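Local structure of PTS-dependent dihydroxyacetone kinase operon regulatory protein (Escherichia coli, 4LRZ) at residues 125-130 and 146-151; 56-61 and 75-80. The protein activates transcription of the dhaKLM operon from a sigma-70 promoter and represses its own expression, this chain being its probable N-terminal sensor region with GAF and PAS domains. One frame throughout, in Å; residues are numbered along the deposited sequence.

How the contacts relate
Both contacts belong to the GAF domain and to its antiparallel five-stranded sheet. Contact 2 comes first along the chain and sets helix 51-66 against strand 74-79, whereas contact 1 is the hairpin of strands 128-131 and 143-151, with 128-131 outermost in the sheet within this chain. Strand 157-166 runs between strands 74-79 and 143-151, and helix 174-211 touches side chains of both contacts, so the two share neighbours without meeting. Their centres are 13 Å apart and their nearest atoms about 5 Å. The chain of another protein lies beside each. The side chain of Gln126 in contact 1 is about 5 Å from a bound ADP, and that of Gln58 in contact 2 about 13 Å from one.

Contact 1: residues 125-130 and 146-151; sequences GQAVKT and CATPLF
The Phe151 ring turns an edge to Gly125, whose O lies near the ring plane, 4.3 Å from CZ; a basic side chain of another protein makes a cation-pi contact with the same ring. Pro149 meets the incoming chain with its CG and CD atoms, CG 3.6 Å from Gly125 C and CD 3.5 Å from Gln126 O. This is the edge hairpin of the GAF domain sheet, entered from helix 117-124 through Gly125 at positive phi. Val128 and Ala147 form an antiparallel hydrogen-bonded pair, Val128 N giving to Ala147 O at 2.7 Å and Ala147 N to Val128 O at 2.8 Å. Ala127 CA adds a C-H...O contact to Ala147 O. The side chains of Val128 and Ala147 meet helix 117-124, while Cys146 and Thr148 pack on helix 174-211. Thr148 holds OG1 beside its backbone N (chi1 -60°), where it lies 3.3 Å from Ala127 CB and shares a hydrogen bond with Thr178 OG1. A valine here would probably leave the Thr178 hydroxyl without this mate and press a methyl too close to Ala127. Tyr67 of the second subunit packs on Ala127. Lys129 forms a non-hydrogen-bonded pair with Cys146; with CG anti to the backbone N (chi1 -179°) and the chain extended beyond it, it hydrogen-bonds through NZ to Thr170 OG1, and on the way its CG passes 3.8 Å from Cys146 SG.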
ATOM      1  N   GLY F 125      12.573 -18.833  -1.980  1.00 36.18           N
ATOM      2  CA  GLY F 125      12.201 -17.449  -2.187  1.00 37.62           C
ATOM      3  C   GLY F 125      10.906 -17.391  -3.004  1.00 38.33           C
ATOM      4  O   GLY F 125      10.482 -16.325  -3.428  1.00 38.17           O
ATOM      5  N   GLN F 126      10.270 -18.530  -3.236  1.00 38.84           N
ATOM      6  CA  GLN F 126       9.009 -18.484  -3.999  1.00 39.84           C
ATOM      7  C   GLN F 126       7.848 -19.345  -3.579  1.00 38.12           C
ATOM      8  O   GLN F 126       8.000 -20.211  -2.748  1.00 36.83           O
ATOM      9  CB  GLN F 126       9.267 -18.796  -5.443  1.00 41.94           C
ATOM     10  CG  GLN F 126      10.138 -19.943  -5.704  1.00 46.00           C
ATOM     11  CD  GLN F 126      10.859 -19.677  -6.996  1.00 52.86           C
ATOM     12  OE1 GLN F 126      10.725 -20.423  -7.968  1.00 56.02           O
ATOM     13  NE2 GLN F 126      11.559 -18.545  -7.044  1.00 53.28           N
ATOM     14  N   ALA F 127       6.685 -19.098  -4.196  1.00 37.26           N
ATOM     15  CA  ALA F 127       5.505 -19.891  -3.937  1.00 36.29           C
ATOM     16  C   ALA F 127       5.842 -21.316  -4.290  1.00 36.95           C
ATOM     17  O   ALA F 127       6.356 -21.564  -5.381  1.00 37.80           O
ATOM     18  CB  ALA F 127       4.358 -19.416  -4.771  1.00 36.50           C
ATOM     19  N   VAL F 128       5.567 -22.247  -3.376  1.00 36.16           N
ATOM     20  CA  VAL F 128       5.923 -23.663  -3.596  1.00 36.53           C
ATOM     21  C   VAL F 128       4.849 -24.613  -3.038  1.00 35.28           C
ATOM     22  O   VAL F 128       4.235 -24.361  -2.004  1.00 34.18           O
ATOM     23  CB  VAL F 128       7.331 -24.018  -2.926  1.00 37.54           C
ATOM     24  CG1 VAL F 128       7.581 -25.484  -2.971  1.00 38.85           C
ATOM     25  CG2 VAL F 128       8.517 -23.333  -3.664  1.00 38.45           C
ATOM     26  N   LYS F 129       4.658 -25.726  -3.725  1.00 35.68           N
ATOM     27  CA  LYS F 129       3.726 -26.772  -3.319  1.00 35.62           C
ATOM     28  C   LYS F 129       4.422 -28.139  -3.237  1.00 35.30           C
ATOM     29  O   LYS F 129       5.058 -28.552  -4.196  1.00 35.66           O
ATOM     30  CB  LYS F 129       2.651 -26.908  -4.383  1.00 35.55           C
ATOM     31  CG  LYS F 129       1.595 -27.969  -4.064  1.00 38.26           C
ATOM     32  CD  LYS F 129       0.576 -28.089  -5.217  1.00 42.14           C
ATOM     33  CE  LYS F 129      -0.630 -28.886  -4.789  1.00 45.36           C
ATOM     34  NZ  LYS F 129      -1.861 -28.514  -5.597  1.00 50.91           N
ATOM     35  N   THR F 130       4.247 -28.874  -2.143  1.00 34.47           N
ATOM     36  CA  THR F 130       4.792 -30.231  -2.065  1.00 34.41           C
ATOM     37  C   THR F 130       3.626 -31.170  -1.713  1.00 35.92           C
ATOM     38  O   THR F 130       2.768 -30.806  -0.895  1.00 36.04           O
ATOM     39  CB  THR F 130       5.898 -30.338  -1.011  1.00 33.74           C
ATOM     40  OG1 THR F 130       5.397 -29.874   0.231  1.00 31.93           O
ATOM     41  CG2 THR F 130       7.110 -29.458  -1.347  1.00 35.64           C
ATOM     42  N   CYS F 146       1.017 -25.947   0.445  1.00 34.47           N
ATOM     43  CA  CYS F 146       1.384 -24.840  -0.421  1.00 34.87           C
ATOM     44  C   CYS F 146       1.886 -23.736   0.480  1.00 33.74           C
ATOM     45  O   CYS F 146       1.341 -23.510   1.571  1.00 33.89           O
ATOM     46  CB  CYS F 146       0.166 -24.282  -1.168  1.00 35.19           C
ATOM     47  SG  CYS F 146      -0.632 -25.439  -2.287  1.00 42.45           S
ATOM     48  N   ALA F 147       2.872 -22.992   0.007  1.00 32.40           N
ATOM     49  CA  ALA F 147       3.392 -21.895   0.804  1.00 30.47           C
ATOM     50  C   ALA F 147       4.026 -20.837  -0.065  1.00 29.71           C
ATOM     51  O   ALA F 147       4.542 -21.096  -1.178  1.00 29.36           O
ATOM     52  CB  ALA F 147       4.390 -22.419   1.855  1.00 30.09           C
ATOM     53  N   THR F 148       4.008 -19.630   0.453  1.00 28.72           N
ATOM     54  CA  THR F 148       4.646 -18.554  -0.243  1.00 29.43           C
ATOM     55  C   THR F 148       5.312 -17.719   0.822  1.00 30.58           C
ATOM     56  O   THR F 148       4.713 -17.478   1.855  1.00 32.37           O
ATOM     57  CB  THR F 148       3.582 -17.698  -1.022  1.00 28.53           C
ATOM     58  OG1 THR F 148       2.915 -18.546  -1.981  1.00 28.96           O
ATOM     59  CG2 THR F 148       4.240 -16.572  -1.759  1.00 25.35           C
ATOM     60  N   PRO F 149       6.527 -17.233   0.559  1.00 31.67           N
ATOM     61  CA  PRO F 149       7.148 -16.360   1.518  1.00 32.71           C
ATOM     62  C   PRO F 149       6.589 -14.925   1.420  1.00 33.85           C
ATOM     63  O   PRO F 149       6.144 -14.511   0.346  1.00 32.96           O
ATOM     64  CB  PRO F 149       8.623 -16.393   1.094  1.00 32.39           C
ATOM     65  CG  PRO F 149       8.609 -16.628  -0.356  1.00 32.25           C
ATOM     66  CD  PRO F 149       7.439 -17.545  -0.568  1.00 32.85           C
ATOM     67  N   LEU F 150       6.632 -14.183   2.527  1.00 34.81           N
ATOM     68  CA  LEU F 150       6.338 -12.783   2.412  1.00 36.96           C
ATOM     69  C   LEU F 150       7.393 -11.857   2.955  1.00 38.25           C
ATOM     70  O   LEU F 150       8.196 -12.218   3.850  1.00 37.18           O
ATOM     71  CB  LEU F 150       4.969 -12.436   2.974  1.00 38.03           C
ATOM     72  CG  LEU F 150       4.790 -12.150   4.440  1.00 39.17           C
ATOM     73  CD1 LEU F 150       4.242 -10.773   4.479  1.00 37.14           C
ATOM     74  CD2 LEU F 150       3.758 -13.145   4.941  1.00 40.60           C
ATOM     75  N   PHE F 151       7.351 -10.642   2.419  1.00 39.51           N
ATOM     76  CA  PHE F 151       8.442  -9.691   2.592  1.00 41.85           C
ATOM     77  C   PHE F 151       8.089  -8.365   3.272  1.00 44.13           C
ATOM     78  O   PHE F 151       6.986  -7.885   3.180  1.00 44.48           O
ATOM     79  CB  PHE F 151       9.165  -9.494   1.253  1.00 40.89           C
ATOM     80  CG  PHE F 151       9.717 -10.789   0.668  1.00 38.54           C
ATOM     81  CD1 PHE F 151      10.947 -11.290   1.086  1.00 36.78           C
ATOM     82  CD2 PHE F 151       8.974 -11.522  -0.290  1.00 36.03           C
ATOM     83  CE1 PHE F 151      11.475 -12.529   0.544  1.00 37.60           C
ATOM     84  CE2 PHE F 151       9.475 -12.726  -0.856  1.00 31.95           C
ATOM     85  CZ  PHE F 151      10.728 -13.236  -0.432  1.00 32.96           C
TER

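Contact 2: residues 56-61 and 75-80; sequences LGQAAL and LFILDE
A chi1 of -22° nearly eclipses Ile77 CG1 with its backbone N and sends the chain toward helix 51-66, where CD1 is pressed against the backbone, 3.3 Å from Gly57 C and 3.5 Å from Gln58 N. Leu61, one helical turn on, is also turned off a staggered position (chi1 -104°); its CD2 lies 3.7 Å from Ile77 CG1, and the two side chains lie alongside and point opposite ways. The axes of segments 56-61 and 75-79 run almost antiparallel (167°), 9.3 Å apart at closest approach, in the helix-on-sheet layering of the GAF domain. Gly57 is the point of closest fit: a side-chain carbon at this position would collide with Ile77 CD1. Leu75 extends the contact, its CB 4.0 Å from Leu61 CG and its CD1 reaching Leu61 O at 3.7 Å. Leu61 CD2 also comes 3.9 Å from Phe76 O, so this one methyl bears on the strand's backbone as well as on Ile77. Gln58 lies roughly perpendicular to Ile77, touching it through CG, while its OE1 continues to Ser86 OG on strand 84-89. Ile161 of strand 157-166 touches both Leu61 and Ile77, and Ile181 of helix 174-211 touches Leu61. No hydrogen bond joins the two segments, so their contact probably rests on buried aliphatic packing and on the close approach the glycine permits.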
ATOM      1  N   LEU F  56      -2.186  -8.429  10.453  1.00 38.72           N
ATOM      2  CA  LEU F  56      -2.576  -8.267   9.052  1.00 36.50           C
ATOM      3  C   LEU F  56      -2.822  -9.641   8.439  1.00 35.49           C
ATOM      4  O   LEU F  56      -3.840  -9.893   7.788  1.00 34.58           O
ATOM      5  CB  LEU F  56      -1.483  -7.535   8.296  1.00 36.09           C
ATOM      6  CG  LEU F  56      -1.189  -6.069   8.635  1.00 35.49           C
ATOM      7  CD1 LEU F  56      -0.102  -5.595   7.696  1.00 35.33           C
ATOM      8  CD2 LEU F  56      -2.432  -5.176   8.411  1.00 34.95           C
ATOM      9  N   GLY F  57      -1.904 -10.561   8.713  1.00 34.89           N
ATOM     10  CA  GLY F  57      -2.030 -11.929   8.249  1.00 33.97           C
ATOM     11  C   GLY F  57      -3.265 -12.666   8.738  1.00 33.89           C
ATOM     12  O   GLY F  57      -3.845 -13.445   7.987  1.00 33.90           O
ATOM     13  N   GLN F  58      -3.631 -12.461  10.003  1.00 34.67           N
ATOM     14  CA  GLN F  58      -4.747 -13.193  10.641  1.00 36.21           C
ATOM     15  C   GLN F  58      -6.115 -12.726  10.067  1.00 37.18           C
ATOM     16  O   GLN F  58      -7.014 -13.546   9.846  1.00 37.43           O
ATOM     17  CB  GLN F  58      -4.712 -13.027  12.176  1.00 36.96           C
ATOM     18  CG  GLN F  58      -3.627 -13.863  12.904  1.00 39.88           C
ATOM     19  CD  GLN F  58      -3.503 -13.575  14.429  1.00 42.68           C
ATOM     20  OE1 GLN F  58      -3.264 -14.494  15.209  1.00 45.45           O
ATOM     21  NE2 GLN F  58      -3.651 -12.317  14.838  1.00 40.63           N
ATOM     22  N   ALA F  59      -6.249 -11.415   9.815  1.00 37.25           N
ATOM     23  CA  ALA F  59      -7.469 -10.871   9.189  1.00 37.69           C
ATOM     24  C   ALA F  59      -7.668 -11.454   7.782  1.00 37.09           C
ATOM     25  O   ALA F  59      -8.790 -11.878   7.413  1.00 36.66           O
ATOM     26  CB  ALA F  59      -7.431  -9.325   9.147  1.00 37.00           C
ATOM     27  N   ALA F  60      -6.566 -11.485   7.024  1.00 35.93           N
ATOM     28  CA  ALA F  60      -6.533 -11.962   5.651  1.00 35.47           C
ATOM     29  C   ALA F  60      -6.878 -13.462   5.550  1.00 35.47           C
ATOM     30  O   ALA F  60      -7.586 -13.931   4.614  1.00 35.40           O
ATOM     31  CB  ALA F  60      -5.150 -11.704   5.080  1.00 35.59           C
ATOM     32  N   LEU F  61      -6.373 -14.200   6.532  1.00 34.56           N
ATOM     33  CA  LEU F  61      -6.577 -15.632   6.628  1.00 34.17           C
ATOM     34  C   LEU F  61      -7.978 -16.004   7.076  1.00 34.17           C
ATOM     35  O   LEU F  61      -8.549 -16.953   6.544  1.00 35.03           O
ATOM     36  CB  LEU F  61      -5.501 -16.278   7.524  1.00 33.10           C
ATOM     37  CG  LEU F  61      -4.431 -17.028   6.737  1.00 34.91           C
ATOM     38  CD1 LEU F  61      -3.926 -16.275   5.567  1.00 32.45           C
ATOM     39  CD2 LEU F  61      -3.213 -17.503   7.610  1.00 35.36           C
ATOM     40  N   LEU F  75      -4.961 -23.219   7.396  1.00 35.47           N
ATOM     41  CA  LEU F  75      -4.113 -22.134   6.936  1.00 34.16           C
ATOM     42  C   LEU F  75      -3.175 -21.775   8.106  1.00 33.23           C
ATOM     43  O   LEU F  75      -3.612 -21.767   9.278  1.00 33.41           O
ATOM     44  CB  LEU F  75      -4.993 -20.956   6.525  1.00 34.58           C
ATOM     45  CG  LEU F  75      -5.952 -21.180   5.331  1.00 36.76           C
ATOM     46  CD1 LEU F  75      -7.175 -20.228   5.352  1.00 36.36           C
ATOM     47  CD2 LEU F  75      -5.218 -21.018   4.021  1.00 37.67           C
ATOM     48  N   PHE F  76      -1.910 -21.481   7.783  1.00 30.90           N
ATOM     49  CA  PHE F  76      -0.888 -21.168   8.759  1.00 30.63           C
ATOM     50  C   PHE F  76      -0.213 -19.836   8.426  1.00 30.50           C
ATOM     51  O   PHE F  76       0.055 -19.557   7.271  1.00 29.69           O
ATOM     52  CB  PHE F  76       0.248 -22.225   8.681  1.00 31.11           C
ATOM     53  CG  PHE F  76      -0.096 -23.630   9.199  1.00 32.05           C
ATOM     54  CD1 PHE F  76      -1.226 -23.894   9.956  1.00 32.88           C
ATOM     55  CD2 PHE F  76       0.833 -24.682   8.990  1.00 36.54           C
ATOM     56  CE1 PHE F  76      -1.469 -25.193  10.453  1.00 34.74           C
ATOM     57  CE2 PHE F  76       0.624 -25.981   9.500  1.00 33.69           C
ATOM     58  CZ  PHE F  76      -0.545 -26.230  10.235  1.00 35.42           C
ATOM     59  N   ILE F  77       0.118 -19.045   9.439  1.00 30.57           N
ATOM     60  CA  ILE F  77       1.144 -18.010   9.277  1.00 31.13           C
ATOM     61  C   ILE F  77       2.432 -18.482   9.997  1.00 30.75           C
ATOM     62  O   ILE F  77       2.352 -18.912  11.126  1.00 31.45           O
ATOM     63  CB  ILE F  77       0.762 -16.670   9.936  1.00 30.61           C
ATOM     64  CG1 ILE F  77      -0.725 -16.573  10.114  1.00 30.65           C
ATOM     65  CG2 ILE F  77       1.364 -15.489   9.122  1.00 31.08           C
ATOM     66  CD1 ILE F  77      -1.314 -15.085   9.839  1.00 32.49           C
ATOM     67  N   LEU F  78       3.594 -18.407   9.347  1.00 29.77           N
ATOM     68  CA  LEU F  78       4.852 -18.736   9.998  1.00 29.82           C
ATOM     69  C   LEU F  78       5.762 -17.504   9.967  1.00 30.58           C
ATOM     70  O   LEU F  78       5.693 -16.713   8.996  1.00 28.62           O
ATOM     71  CB  LEU F  78       5.549 -19.934   9.341  1.00 29.56           C
ATOM     72  CG  LEU F  78       4.770 -21.269   9.205  1.00 31.55           C
ATOM     73  CD1 LEU F  78       4.035 -21.320   7.865  1.00 31.36           C
ATOM     74  CD2 LEU F  78       5.698 -22.445   9.276  1.00 29.86           C
ATOM     75  N   ASP F  79       6.641 -17.366  10.979  1.00 31.12           N
ATOM     76  CA  ASP F  79       7.614 -16.258  10.979  1.00 33.23           C
ATOM     77  C   ASP F  79       8.793 -16.568  10.059  1.00 33.86           C
ATOM     78  O   ASP F  79       8.792 -17.626   9.434  1.00 33.52           O
ATOM     79  CB  ASP F  79       8.041 -15.850  12.392  1.00 32.85           C
ATOM     80  CG  ASP F  79       9.054 -16.775  12.986  1.00 35.20           C
ATOM     81  OD1 ASP F  79       9.422 -17.806  12.382  1.00 38.56           O
ATOM     82  OD2 ASP F  79       9.565 -16.441  14.074  1.00 44.66           O
ATOM     83  N   GLU F  80       9.797 -15.687   9.976  1.00 36.21           N
ATOM     84  CA  GLU F  80      10.896 -15.989   9.080  1.00 38.81           C
ATOM     85  C   GLU F  80      11.697 -17.246   9.441  1.00 39.63           C
ATOM     86  O   GLU F  80      12.489 -17.677   8.625  1.00 40.28           O
ATOM     87  CB  GLU F  80      11.899 -14.841   8.824  1.00 40.61           C
ATOM     88  CG  GLU F  80      12.294 -13.701   9.833  1.00 46.07           C
ATOM     89  CD  GLU F  80      11.801 -13.781  11.265  1.00 49.87           C
ATOM     90  OE1 GLU F  80      12.636 -13.946  12.165  1.00 55.45           O
ATOM     91  OE2 GLU F  80      10.593 -13.602  11.502  1.00 49.31           O
TER